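Predicted protein (Acinetobacter sp. RUH2624, PDB 4MEA) probably hydrolyses epoxides to vicinal diols, as a secreted Cif-type epoxide hydrolase of the alpha/beta hydrolase fold. Local coordinates at residues R164-F167 and E168-G171; S69-K72 and M73-V77. One frame throughout, in Å; residues are numbered along the deposited sequence.

Overall arrangement
Both contacts are short-range turns, each closed within a single run of chain, and they follow in series without nesting or crossing. Contact 2 (69-77) comes first: it lies after strand 61-64 of the central mixed sheet and turns the chain through a 3-10 segment into helix 75-81. The chain then returns to the sheet through strands 87-90, 128-133 and 151-157. Contact 1 (164-171) follows the last of these, folding a 3-10 turn against helix 246-258 before strand 172-173. The two centres lie about 28 Å apart, on opposite sides of the chain's centre; contact 2 is partly buried beside the central sheet, while contact 1 lies at the surface, where the second subunit meets it.

Contact 1 (R164-F167 and E168-G171); sequences RAMF and EYPG
The ring of Tyr169 folds back over the 3-10 turn 164-167, and Ala165 O sits above the centre of one ring face, 3.3 Å from the plane. Ala165 O also accepts the backbone N-H groups of Glu168 and Tyr169. Glu168 N donates to Ala165 O at 2.9 Å, from above the carbonyl plane; the bond from Tyr169 N is weak, with an N-H...O angle of 130°. They tie a carbonyl near the start of the turn to the two residues that follow it.

Apolar contacts flank the ring where it lies on the backbone. CG of Tyr169 stands beside its own backbone N (chi1 -56°), which brings the ring back along the turn: CE1 lies 3.9 Å from Ala165 CB, while CE2 is 3.4 Å from Met166 CA. A methyl group suits position 165, being small enough to let the phenol lie close to the main chain. Met166 touches CE2 with its CB too, while its flexible thioether continues to His246 and Ile250 of helix 246-258; Phe167 packs on the same helix.

Water adds further links. One molecule donates to both Arg164 O and Glu168 OE2, tying the carboxylate to the first carbonyl of the turn, and a second lies between Met166 O and Tyr169 O. Arg164 makes no direct salt bridge to Glu168, NE and OE2 being 5.8 Å apart.

Across the dimer interface, Pro170 packs on Phe167 of the second subunit. The Ala165 carbonyl is thus held by one good and one weak N-H beneath the phenol, which probably shields these bonds from solvent and limits the ring's rotation.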
loop_
_atom_site.group_PDB
_atom_site.type_symbol
_atom_site.label_atom_id
_atom_site.label_comp_id
_atom_site.label_asym_id
_atom_site.label_seq_id
_atom_site.Cartn_x
_atom_site.Cartn_y
_atom_site.Cartn_z
ATOM N N ARG A 164 -6.451 2.545 17.587
ATOM C CA ARG A 164 -5.289 1.659 17.638
ATOM C C ARG A 164 -5.353 0.607 16.534
ATOM O O ARG A 164 -4.321 0.096 16.087
ATOM C CB ARG A 164 -5.211 0.970 19.006
ATOM C CG ARG A 164 -6.376 0.030 19.242
ATOM C CD ARG A 164 -6.544 -0.387 20.693
ATOM N NE ARG A 164 -7.671 -1.312 20.821
ATOM C CZ ARG A 164 -8.188 -1.712 21.976
ATOM N NH1 ARG A 164 -7.680 -1.263 23.117
ATOM N NH2 ARG A 164 -9.220 -2.554 21.987
ATOM N N ALA A 165 -6.565 0.276 16.100
ATOM C CA ALA A 165 -6.743 -0.758 15.081
ATOM C C ALA A 165 -6.221 -0.318 13.704
ATOM O O ALA A 165 -5.972 -1.145 12.823
ATOM C CB ALA A 165 -8.203 -1.192 15.001
ATOM N N MET A 166 -6.041 0.984 13.525
ATOM C CA MET A 166 -5.510 1.496 12.268
ATOM C C MET A 166 -4.026 1.135 12.140
ATOM O O MET A 166 -3.444 1.208 11.054
ATOM C CB MET A 166 -5.739 3.013 12.175
ATOM C CG MET A 166 -5.565 3.619 10.790
ATOM S SD MET A 166 -6.178 5.330 10.737
ATOM C CE MET A 166 -7.919 5.055 10.370
ATOM N N PHE A 167 -3.419 0.743 13.261
ATOM C CA PHE A 167 -2.051 0.240 13.269
ATOM C C PHE A 167 -2.035 -1.265 12.998
ATOM O O PHE A 167 -0.982 -1.916 13.079
ATOM C CB PHE A 167 -1.387 0.508 14.623
ATOM C CG PHE A 167 -1.066 1.957 14.868
ATOM C CD1 PHE A 167 -0.755 2.799 13.817
ATOM C CD2 PHE A 167 -1.069 2.473 16.156
ATOM C CE1 PHE A 167 -0.452 4.143 14.042
ATOM C CE2 PHE A 167 -0.762 3.813 16.392
ATOM C CZ PHE A 167 -0.456 4.646 15.335
ATOM N N GLU A 168 -3.204 -1.816 12.686
ATOM C CA GLU A 168 -3.341 -3.264 12.519
ATOM C C GLU A 168 -3.976 -3.689 11.192
ATOM O O GLU A 168 -3.775 -4.823 10.749
ATOM C CB GLU A 168 -4.127 -3.854 13.692
ATOM C CG GLU A 168 -3.410 -3.699 15.027
ATOM C CD GLU A 168 -4.321 -3.946 16.215
ATOM O OE1 GLU A 168 -5.530 -4.185 16.001
ATOM O OE2 GLU A 168 -3.827 -3.893 17.363
ATOM N N TYR A 169 -4.739 -2.805 10.548
ATOM C CA TYR A 169 -5.401 -3.205 9.296
ATOM C C TYR A 169 -4.351 -3.719 8.323
ATOM O O TYR A 169 -3.344 -3.051 8.087
ATOM C CB TYR A 169 -6.194 -2.052 8.663
ATOM C CG TYR A 169 -7.236 -1.447 9.577
ATOM C CD1 TYR A 169 -8.076 -2.253 10.344
ATOM C CD2 TYR A 169 -7.367 -0.063 9.686
ATOM C CE1 TYR A 169 -9.026 -1.691 11.192
ATOM C CE2 TYR A 169 -8.294 0.504 10.534
ATOM C CZ TYR A 169 -9.122 -0.310 11.280
ATOM O OH TYR A 169 -10.047 0.267 12.109
ATOM N N PRO A 170 -4.579 -4.915 7.757
ATOM C CA PRO A 170 -3.558 -5.579 6.941
ATOM C C PRO A 170 -3.387 -4.968 5.544
ATOM O O PRO A 170 -4.343 -4.467 4.943
ATOM C CB PRO A 170 -4.071 -7.019 6.842
ATOM C CG PRO A 170 -5.543 -6.904 6.971
ATOM C CD PRO A 170 -5.799 -5.733 7.902
ATOM N N GLY A 171 -2.165 -5.002 5.029
ATOM C CA GLY A 171 -1.923 -4.496 3.690
ATOM C C GLY A 171 -2.421 -5.457 2.629
ATOM O O GLY A 171 -2.742 -5.058 1.502
HETATM O O HOH W 1 -2.525 -1.282 17.840
HETATM O O HOH W 2 -2.524 -0.530 9.006
#

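Contact 2 (S69-K72 and M73-V77); sequences STWK and MWEPV
An ST turn leads into the 3-10 segment that opens helix 75-81, and the salt bridge of Lys72 with Glu75 spans the next turn. Thr70 OG1 accepts the N-H of Lys72 at 3.2 Å; a threonine suits this place because its hydroxyl can take up an early N-H of the turn. Three i to i+3 bonds follow: Met73 N to Thr70 O, Trp74 N to Trp71 O and Glu75 N to Lys72 O.

Lys72 and Glu75 run side by side, pointing the same way. Lys72 bends at chi2 (71°) and brings NZ to 2.7 Å from Glu75 OE1, on the syn side but 34° out of the carboxylate plane. The ammonium also donates a hydrogen bond to Ala32 O, while Glu75 OE2 takes the N-H of Ala34.

In the alpha/beta hydrolase fold this stretch follows strand 61-64, carrying the chain from the central sheet to helix 75-81, one of the helices that flank it. Trp71 lays one indole face over Lys72 CB, its CZ3 is 3.9 Å from Glu75 CB, and NE1 donates a hydrogen bond to Gln30 O. Met73 has its CG between backbone N and carbonyl carbon (chi1 69°), which brings SD to 3.8 Å from Ser69 OG; the bend at chi3 then lays CE 3.6 Å above the Trp74 ring plane, toward its rim. The broad indole of Trp74 also meets Phe63 and strands 87-90 and 128-133.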
loop_
_atom_site.group_PDB
_atom_site.type_symbol
_atom_site.label_atom_id
_atom_site.label_comp_id
_atom_site.label_asym_id
_atom_site.label_seq_id
_atom_site.Cartn_x
_atom_site.Cartn_y
_atom_site.Cartn_z
ATOM N N SER A 69 -13.677 12.677 -2.580
ATOM C CA SER A 69 -14.917 13.446 -2.620
ATOM C C SER A 69 -14.686 14.925 -2.298
ATOM O O SER A 69 -13.575 15.336 -1.976
ATOM C CB SER A 69 -15.932 12.873 -1.622
ATOM O OG SER A 69 -16.145 11.481 -1.824
ATOM N N THR A 70 -15.753 15.712 -2.406
ATOM C CA THR A 70 -15.797 17.074 -1.880
ATOM C C THR A 70 -17.197 17.239 -1.299
ATOM O O THR A 70 -17.927 16.257 -1.185
ATOM C CB THR A 70 -15.562 18.145 -2.978
ATOM O OG1 THR A 70 -16.634 18.105 -3.925
ATOM C CG2 THR A 70 -14.241 17.910 -3.695
ATOM N N TRP A 71 -17.573 18.465 -0.933
ATOM C CA TRP A 71 -18.939 18.764 -0.499
ATOM C C TRP A 71 -19.948 18.109 -1.457
ATOM O O TRP A 71 -21.018 17.663 -1.042
ATOM C CB TRP A 71 -19.176 20.294 -0.493
ATOM C CG TRP A 71 -19.390 20.788 -1.878
ATOM C CD1 TRP A 71 -18.435 21.208 -2.754
ATOM C CD2 TRP A 71 -20.638 20.844 -2.583
ATOM N NE1 TRP A 71 -19.013 21.531 -3.961
ATOM C CE2 TRP A 71 -20.364 21.312 -3.880
ATOM C CE3 TRP A 71 -21.959 20.535 -2.242
ATOM C CZ2 TRP A 71 -21.362 21.484 -4.840
ATOM C CZ3 TRP A 71 -22.953 20.715 -3.197
ATOM C CH2 TRP A 71 -22.647 21.177 -4.475
ATOM N N LYS A 72 -19.597 18.080 -2.742
ATOM C CA LYS A 72 -20.479 17.610 -3.817
ATOM C C LYS A 72 -21.115 16.244 -3.557
ATOM O O LYS A 72 -22.215 15.972 -4.039
ATOM C CB LYS A 72 -19.714 17.589 -5.151
ATOM C CG LYS A 72 -20.520 17.146 -6.380
ATOM C CD LYS A 72 -21.543 18.208 -6.788
ATOM C CE LYS A 72 -22.136 17.900 -8.154
ATOM N NZ LYS A 72 -23.063 18.985 -8.576
ATOM N N MET A 73 -20.443 15.388 -2.787
ATOM C CA MET A 73 -20.956 14.038 -2.569
ATOM C C MET A 73 -22.287 14.087 -1.836
ATOM O O MET A 73 -23.082 13.160 -1.919
ATOM C CB MET A 73 -19.954 13.165 -1.799
ATOM C CG MET A 73 -19.741 13.553 -0.323
ATOM S SD MET A 73 -19.014 12.172 0.620
ATOM C CE MET A 73 -20.441 11.114 0.880
ATOM N N TRP A 74 -22.534 15.185 -1.131
ATOM C CA TRP A 74 -23.735 15.295 -0.312
ATOM C C TRP A 74 -24.941 15.922 -1.029
ATOM O O TRP A 74 -26.057 15.872 -0.521
ATOM C CB TRP A 74 -23.423 16.089 0.956
ATOM C CG TRP A 74 -22.310 15.504 1.789
ATOM C CD1 TRP A 74 -21.064 16.039 1.988
ATOM C CD2 TRP A 74 -22.348 14.285 2.541
ATOM N NE1 TRP A 74 -20.323 15.219 2.817
ATOM C CE2 TRP A 74 -21.091 14.140 3.174
ATOM C CE3 TRP A 74 -23.322 13.303 2.747
ATOM C CZ2 TRP A 74 -20.785 13.047 3.994
ATOM C CZ3 TRP A 74 -23.017 12.222 3.568
ATOM C CH2 TRP A 74 -21.760 12.103 4.177
ATOM N N GLU A 75 -24.722 16.487 -2.211
ATOM C CA GLU A 75 -25.750 17.303 -2.873
ATOM C C GLU A 75 -27.164 16.693 -2.911
ATOM O O GLU A 75 -28.140 17.368 -2.573
ATOM C CB GLU A 75 -25.305 17.733 -4.277
ATOM C CG GLU A 75 -26.191 18.823 -4.895
ATOM C CD GLU A 75 -25.752 19.239 -6.287
ATOM O OE1 GLU A 75 -25.216 18.391 -7.028
ATOM O OE2 GLU A 75 -25.929 20.427 -6.636
ATOM N N PRO A 76 -27.290 15.426 -3.328
ATOM C CA PRO A 76 -28.658 14.893 -3.408
ATOM C C PRO A 76 -29.349 14.806 -2.044
ATOM O O PRO A 76 -30.560 15.017 -1.968
ATOM C CB PRO A 76 -28.474 13.504 -4.041
ATOM C CG PRO A 76 -27.020 13.203 -3.946
ATOM C CD PRO A 76 -26.294 14.509 -3.907
ATOM N N VAL A 77 -28.592 14.523 -0.986
ATOM C CA VAL A 77 -29.149 14.491 0.366
ATOM C C VAL A 77 -29.507 15.894 0.836
ATOM O O VAL A 77 -30.542 16.105 1.475
ATOM C CB VAL A 77 -28.163 13.872 1.383
ATOM C CG1 VAL A 77 -28.788 13.824 2.779
ATOM C CG2 VAL A 77 -27.730 12.482 0.930
#